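Local coordinates for protein esterase (uncultured bacterium pCosCE1, PDB 7ATL) that hydrolyses carboxylic esters as a family VIII carboxylesterase with a beta-lactamase-like fold, and also shows promiscuous acyltransferase activity, at residues S167-S172 with W313-G318; E307-G312 with L337-V342. All blocks are in the same frame, centred on the assembly; numbering follows the deposited sequence.

Contact 1 (S167-S172 with W313-G318)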
loop_
_atom_site.group_PDB
_atom_site.type_symbol
_atom_site.label_atom_id
_atom_site.label_comp_id
_atom_site.label_asym_id
_atom_site.label_seq_id
_atom_site.Cartn_x
_atom_site.Cartn_y
_atom_site.Cartn_z
ATOM N N SER A 167 -3.618 6.087 20.713
ATOM C CA SER A 167 -2.879 5.398 21.809
ATOM C C SER A 167 -1.950 4.316 21.240
ATOM O O SER A 167 -0.953 4.017 21.909
ATOM C CB SER A 167 -3.774 4.864 22.916
ATOM O OG SER A 167 -4.811 4.039 22.403
ATOM N N GLU A 168 -2.212 3.758 20.057
ATOM C CA GLU A 168 -1.348 2.665 19.562
ATOM C C GLU A 168 -1.551 2.440 18.067
ATOM O O GLU A 168 -2.620 2.738 17.524
ATOM C CB GLU A 168 -1.602 1.379 20.357
ATOM C CG GLU A 168 -2.798 0.598 19.869
ATOM C CD GLU A 168 -3.219 -0.592 20.709
ATOM O OE1 GLU A 168 -2.410 -1.050 21.538
ATOM O OE2 GLU A 168 -4.362 -1.059 20.519
ATOM N N PHE A 169 -0.533 1.876 17.443
ATOM C CA PHE A 169 -0.558 1.493 16.019
ATOM C C PHE A 169 -1.209 0.124 15.884
ATOM O O PHE A 169 -0.866 -0.771 16.653
ATOM C CB PHE A 169 0.856 1.450 15.455
ATOM C CG PHE A 169 0.944 0.979 14.029
ATOM C CD1 PHE A 169 0.829 1.876 12.980
ATOM C CD2 PHE A 169 1.226 -0.346 13.741
ATOM C CE1 PHE A 169 0.972 1.448 11.671
ATOM C CE2 PHE A 169 1.368 -0.768 12.430
ATOM C CZ PHE A 169 1.222 0.126 11.398
ATOM N N ARG A 170 -2.138 0.013 14.938
ATOM C CA ARG A 170 -2.800 -1.244 14.523
ATOM C C ARG A 170 -3.202 -1.060 13.063
ATOM O O ARG A 170 -4.067 -0.197 12.778
ATOM C CB ARG A 170 -3.993 -1.595 15.418
ATOM C CG ARG A 170 -4.469 -3.042 15.284
ATOM C CD ARG A 170 -5.829 -3.214 15.948
ATOM N NE ARG A 170 -5.651 -3.106 17.386
ATOM C CZ ARG A 170 -5.259 -4.111 18.180
ATOM N NH1 ARG A 170 -5.054 -5.320 17.690
ATOM N NH2 ARG A 170 -5.088 -3.906 19.471
ATOM N N TYR A 171 -2.573 -1.843 12.187
ATOM C CA TYR A 171 -2.797 -1.781 10.727
ATOM C C TYR A 171 -4.284 -1.976 10.476
ATOM O O TYR A 171 -4.852 -2.889 11.060
ATOM C CB TYR A 171 -1.970 -2.835 10.004
ATOM C CG TYR A 171 -1.827 -2.586 8.536
ATOM C CD1 TYR A 171 -1.473 -1.345 8.040
ATOM C CD2 TYR A 171 -1.998 -3.615 7.642
ATOM C CE1 TYR A 171 -1.320 -1.119 6.683
ATOM C CE2 TYR A 171 -1.863 -3.408 6.280
ATOM C CZ TYR A 171 -1.517 -2.160 5.797
ATOM O OH TYR A 171 -1.368 -2.004 4.453
ATOM N N SER A 172 -4.892 -1.137 9.644
ATOM C CA SER A 172 -6.351 -0.947 9.723
ATOM C C SER A 172 -6.976 -0.566 8.381
ATOM O O SER A 172 -6.285 -0.237 7.417
ATOM C CB SER A 172 -6.661 0.066 10.782
ATOM O OG SER A 172 -6.462 1.378 10.290
ATOM N N TRP A 313 11.516 0.457 13.206
ATOM C CA TRP A 313 10.538 1.078 12.279
ATOM C C TRP A 313 9.305 1.609 13.039
ATOM O O TRP A 313 8.649 0.833 13.769
ATOM C CB TRP A 313 10.146 0.027 11.257
ATOM C CG TRP A 313 11.191 -0.352 10.263
ATOM C CD1 TRP A 313 11.999 -1.450 10.304
ATOM C CD2 TRP A 313 11.420 0.270 8.986
ATOM N NE1 TRP A 313 12.745 -1.533 9.158
ATOM C CE2 TRP A 313 12.395 -0.500 8.324
ATOM C CE3 TRP A 313 10.895 1.392 8.342
ATOM C CZ2 TRP A 313 12.875 -0.159 7.064
ATOM C CZ3 TRP A 313 11.348 1.713 7.086
ATOM C CH2 TRP A 313 12.323 0.946 6.459
ATOM N N GLY A 314 9.054 2.910 12.919
ATOM C CA GLY A 314 7.831 3.585 13.361
ATOM C C GLY A 314 6.873 3.699 12.198
ATOM O O GLY A 314 6.954 2.866 11.291
ATOM N N PHE A 315 6.011 4.705 12.206
ATOM C CA PHE A 315 5.073 4.975 11.098
ATOM C C PHE A 315 4.827 6.474 10.978
ATOM O O PHE A 315 4.732 7.195 12.011
ATOM C CB PHE A 315 3.754 4.243 11.315
ATOM C CG PHE A 315 3.046 3.905 10.034
ATOM C CD1 PHE A 315 3.344 2.749 9.345
ATOM C CD2 PHE A 315 2.082 4.748 9.516
ATOM C CE1 PHE A 315 2.686 2.444 8.167
ATOM C CE2 PHE A 315 1.411 4.427 8.347
ATOM C CZ PHE A 315 1.733 3.291 7.659
ATOM N N GLY A 316 4.718 6.918 9.732
ATOM C CA GLY A 316 4.504 8.319 9.360
ATOM C C GLY A 316 3.126 8.480 8.781
ATOM O O GLY A 316 2.180 7.939 9.398
ATOM N N PHE A 317 3.028 9.234 7.682
ATOM C CA PHE A 317 1.846 9.335 6.806
ATOM C C PHE A 317 2.225 8.729 5.459
ATOM O O PHE A 317 3.028 9.374 4.733
ATOM C CB PHE A 317 1.409 10.784 6.639
ATOM C CG PHE A 317 1.124 11.557 7.902
ATOM C CD1 PHE A 317 0.732 10.924 9.072
ATOM C CD2 PHE A 317 1.210 12.944 7.902
ATOM C CE1 PHE A 317 0.465 11.650 10.223
ATOM C CE2 PHE A 317 0.922 13.669 9.044
ATOM C CZ PHE A 317 0.548 13.020 10.205
ATOM N N GLY A 318 1.719 7.522 5.166
ATOM C CA GLY A 318 1.914 6.826 3.878
ATOM C C GLY A 318 2.767 5.565 3.970
ATOM O O GLY A 318 2.694 4.754 3.048
#

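Contact 2 (E307-G312 with L337-V342). With 1PE (pentaethylene glycol), chain E.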
loop_
_atom_site.group_PDB
_atom_site.type_symbol
_atom_site.label_atom_id
_atom_site.label_comp_id
_atom_site.label_asym_id
_atom_site.label_seq_id
_atom_site.Cartn_x
_atom_site.Cartn_y
_atom_site.Cartn_z
ATOM N N GLU A 307 7.397 -1.248 15.990
ATOM C CA GLU A 307 8.066 -2.311 15.185
ATOM C C GLU A 307 7.312 -2.585 13.882
ATOM O O GLU A 307 7.096 -3.762 13.556
ATOM C CB GLU A 307 8.195 -3.607 15.993
ATOM C CG GLU A 307 9.039 -3.426 17.245
ATOM C CD GLU A 307 9.601 -4.670 17.918
ATOM O OE1 GLU A 307 9.360 -5.804 17.421
ATOM O OE2 GLU A 307 10.306 -4.479 18.931
ATOM N N THR A 308 6.966 -1.558 13.119
ATOM C CA THR A 308 5.943 -1.713 12.063
ATOM C C THR A 308 6.453 -2.559 10.883
ATOM O O THR A 308 5.608 -3.096 10.155
ATOM C CB THR A 308 5.448 -0.341 11.632
ATOM O OG1 THR A 308 6.556 0.195 10.918
ATOM C CG2 THR A 308 5.005 0.500 12.811
ATOM N N GLN A 309 7.765 -2.637 10.672
ATOM C CA GLN A 309 8.447 -3.589 9.756
ATOM C C GLN A 309 9.483 -4.367 10.567
ATOM O O GLN A 309 10.579 -4.640 10.041
ATOM C CB GLN A 309 9.189 -2.862 8.637
ATOM C CG GLN A 309 8.325 -1.888 7.856
ATOM C CD GLN A 309 7.573 -2.605 6.769
ATOM O OE1 GLN A 309 7.974 -2.587 5.614
ATOM N NE2 GLN A 309 6.500 -3.277 7.143
ATOM N N GLY A 310 9.139 -4.718 11.802
ATOM C CA GLY A 310 10.109 -5.263 12.757
ATOM C C GLY A 310 10.852 -4.134 13.466
ATOM O O GLY A 310 10.549 -2.945 13.251
ATOM N N PRO A 311 11.838 -4.495 14.328
ATOM C CA PRO A 311 12.541 -3.517 15.165
ATOM C C PRO A 311 13.135 -2.373 14.321
ATOM O O PRO A 311 13.676 -2.664 13.265
ATOM C CB PRO A 311 13.651 -4.346 15.829
ATOM C CG PRO A 311 13.117 -5.772 15.816
ATOM C CD PRO A 311 12.329 -5.872 14.525
ATOM N N GLY A 312 12.973 -1.128 14.788
ATOM C CA GLY A 312 13.649 0.082 14.283
ATOM C C GLY A 312 12.717 0.951 13.464
ATOM O O GLY A 312 13.109 2.046 13.056
ATOM N N LEU A 337 11.247 5.877 4.133
ATOM C CA LEU A 337 9.793 5.610 4.137
ATOM C C LEU A 337 9.590 4.349 3.309
ATOM O O LEU A 337 10.114 4.313 2.192
ATOM C CB LEU A 337 9.046 6.803 3.536
ATOM C CG LEU A 337 7.531 6.782 3.731
ATOM C CD1 LEU A 337 7.181 7.038 5.193
ATOM C CD2 LEU A 337 6.846 7.796 2.823
ATOM N N GLN A 338 8.874 3.358 3.838
ATOM C CA GLN A 338 8.697 2.049 3.166
ATOM C C GLN A 338 7.326 1.480 3.486
ATOM O O GLN A 338 6.870 1.636 4.615
ATOM C CB GLN A 338 9.744 1.057 3.667
ATOM C CG GLN A 338 9.559 -0.369 3.154
ATOM C CD GLN A 338 10.753 -1.197 3.547
ATOM O OE1 GLN A 338 11.810 -1.098 2.961
ATOM N NE2 GLN A 338 10.609 -2.010 4.575
ATOM N N TRP A 339 6.745 0.774 2.532
ATOM C CA TRP A 339 5.602 -0.138 2.776
ATOM C C TRP A 339 5.517 -1.112 1.601
ATOM O O TRP A 339 6.451 -1.091 0.764
ATOM C CB TRP A 339 4.327 0.684 2.987
ATOM C CG TRP A 339 3.332 0.022 3.875
ATOM C CD1 TRP A 339 2.064 -0.322 3.538
ATOM C CD2 TRP A 339 3.520 -0.380 5.238
ATOM N NE1 TRP A 339 1.449 -0.925 4.590
ATOM C CE2 TRP A 339 2.320 -0.990 5.647
ATOM C CE3 TRP A 339 4.572 -0.290 6.159
ATOM C CZ2 TRP A 339 2.150 -1.508 6.935
ATOM C CZ3 TRP A 339 4.406 -0.801 7.429
ATOM C CH2 TRP A 339 3.206 -1.398 7.810
ATOM N N GLY A 340 4.482 -1.952 1.556
ATOM C CA GLY A 340 4.329 -2.993 0.521
ATOM C C GLY A 340 2.872 -3.247 0.160
ATOM O O GLY A 340 2.043 -2.304 0.309
ATOM N N GLY A 341 2.583 -4.489 -0.266
ATOM C CA GLY A 341 1.249 -4.971 -0.680
ATOM C C GLY A 341 1.166 -6.482 -0.647
ATOM O O GLY A 341 2.077 -7.144 -1.164
ATOM N N VAL A 342 0.093 -7.035 -0.101
ATOM C CA VAL A 342 -0.040 -8.513 0.020
ATOM C C VAL A 342 0.031 -9.153 -1.367
ATOM O O VAL A 342 0.487 -10.276 -1.428
ATOM C CB VAL A 342 -1.324 -8.945 0.745
ATOM C CG1 VAL A 342 -1.411 -8.348 2.136
ATOM C CG2 VAL A 342 -2.569 -8.608 -0.057
HETATM O OH2 1PE E . 4.910 -7.667 11.191
HETATM C C12 1PE E . 6.276 -7.244 11.148
HETATM C C22 1PE E . 6.698 -6.805 9.760
HETATM O OH3 1PE E . 8.098 -7.034 9.549
HETATM C C13 1PE E . 8.315 -6.515 7.183
HETATM C C23 1PE E . 8.450 -7.564 8.266
HETATM O OH4 1PE E . 7.611 -7.035 6.052
HETATM C C14 1PE E . 5.537 -6.051 5.302
HETATM C C24 1PE E . 7.044 -6.053 5.188
HETATM O OH5 1PE E . 4.980 -4.973 4.552
HETATM C C15 1PE E . 2.829 -4.159 3.813
HETATM C C25 1PE E . 3.690 -4.563 4.995
HETATM O OH6 1PE E . 1.566 -4.834 3.886
HETATM C C16 1PE E . -0.733 -5.106 3.124
HETATM C C26 1PE E . 0.558 -4.316 3.009
HETATM O OH7 1PE E . -1.544 -5.114 1.934
#

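Contact 1 (S167-S172 with W313-G318)
Phe169 and Phe315 both hold CG anti to their backbone N, chi1 176° and -152°, and this carries the two rings out from their backbones until they meet. In this beta-lactamase-like fold the pair joins the loop between helices 149-157 and 174-186 to strand 313-315, the last strand at one side of the antiparallel sheet. The side chains cross at about a right angle, with the ring planes inclined at 41° and the centroids 5.1 Å apart, an oblique aromatic pair. Phe169 leads with one corner, laying CE1 over a face of the Phe315 ring near its rim. The direct contact between the two segments is apolar, with no hydrogen bond across it. Two residues on from Phe169, the hydroxyl of Tyr171 bonds to Ser65 and Lys68 of an SxxK pattern, consistent with the catalytic serine, lysine and tyrosine of family VIII esterases, so the aromatic pair lies close to the probable active site. At the closest point, Phe169 CE1 sits 3.6 Å from both Phe315 CD1 and Phe315 CG.

Contact 2 (E307-G312 with L337-V342)
Gln309 and Gln338 meet amide to amide: Gln338 NE2 donates to Gln309 OE1 over 2.9 Å in a nearly straight bond (165°). The acceptor lies close to the plane of the Gln338 amide, yet the two amide planes are turned 71° from each other. The other end of the Gln309 amide rests by the six-membered ring of Trp339, with NE2 3.3 Å from Trp339 CZ3 and the amide inclined 31° to the indole. A bend at chi2 turns the Gln309 chain back over its own backbone, where NE2 bonds to Thr308 O at 3.1 Å. With OE1 and NE2 both engaged, these bonds favour this rotation of the amide over the flipped one. A pentaethylene glycol, probably from the crystallisation liquor, runs past the same residues; Gln309 NE2 makes a weak bond to its OH5, its C15 sits over one face of the indole, and Val342 N donates to its OH7 at 3.2 Å. The glycol also bonds to Ser65, so it occupies what is probably the substrate cleft. Further out, Gln338 OE1 is tied to Gln332, and Trp339 NE1 to the hydroxyl of Tyr171. The whole contact brings the loop between helix 291-297 and strand 313-315 up to strand 337-341, which lies in the sheet between strands 320-322 and 345-350; Ala320 of the former packs against Thr308, Gln309 and Trp339.

The two contacts lie about 10 Å apart, centre to centre, on the same side of the chain's centre, and both reach the one antiparallel sheet. Along the chain their segments interleave: 167-172, 307-312, 313-318, then 337-342, so the middle two are continuous. Thr308 joins them, its N lying 3.0 Å from Trp313 O and its OG1 2.7 Å from Gly314 O, both probable hydrogen bonds. Phe315 CE1 packs on Trp339 CZ3 at 3.7 Å, linking the aromatic groups of contact 1 and contact 2. Strands 313-315 and 337-341 flank strand 320-322, and loop 167-172, between two helices, comes up to this edge of the sheet beside the probable active site.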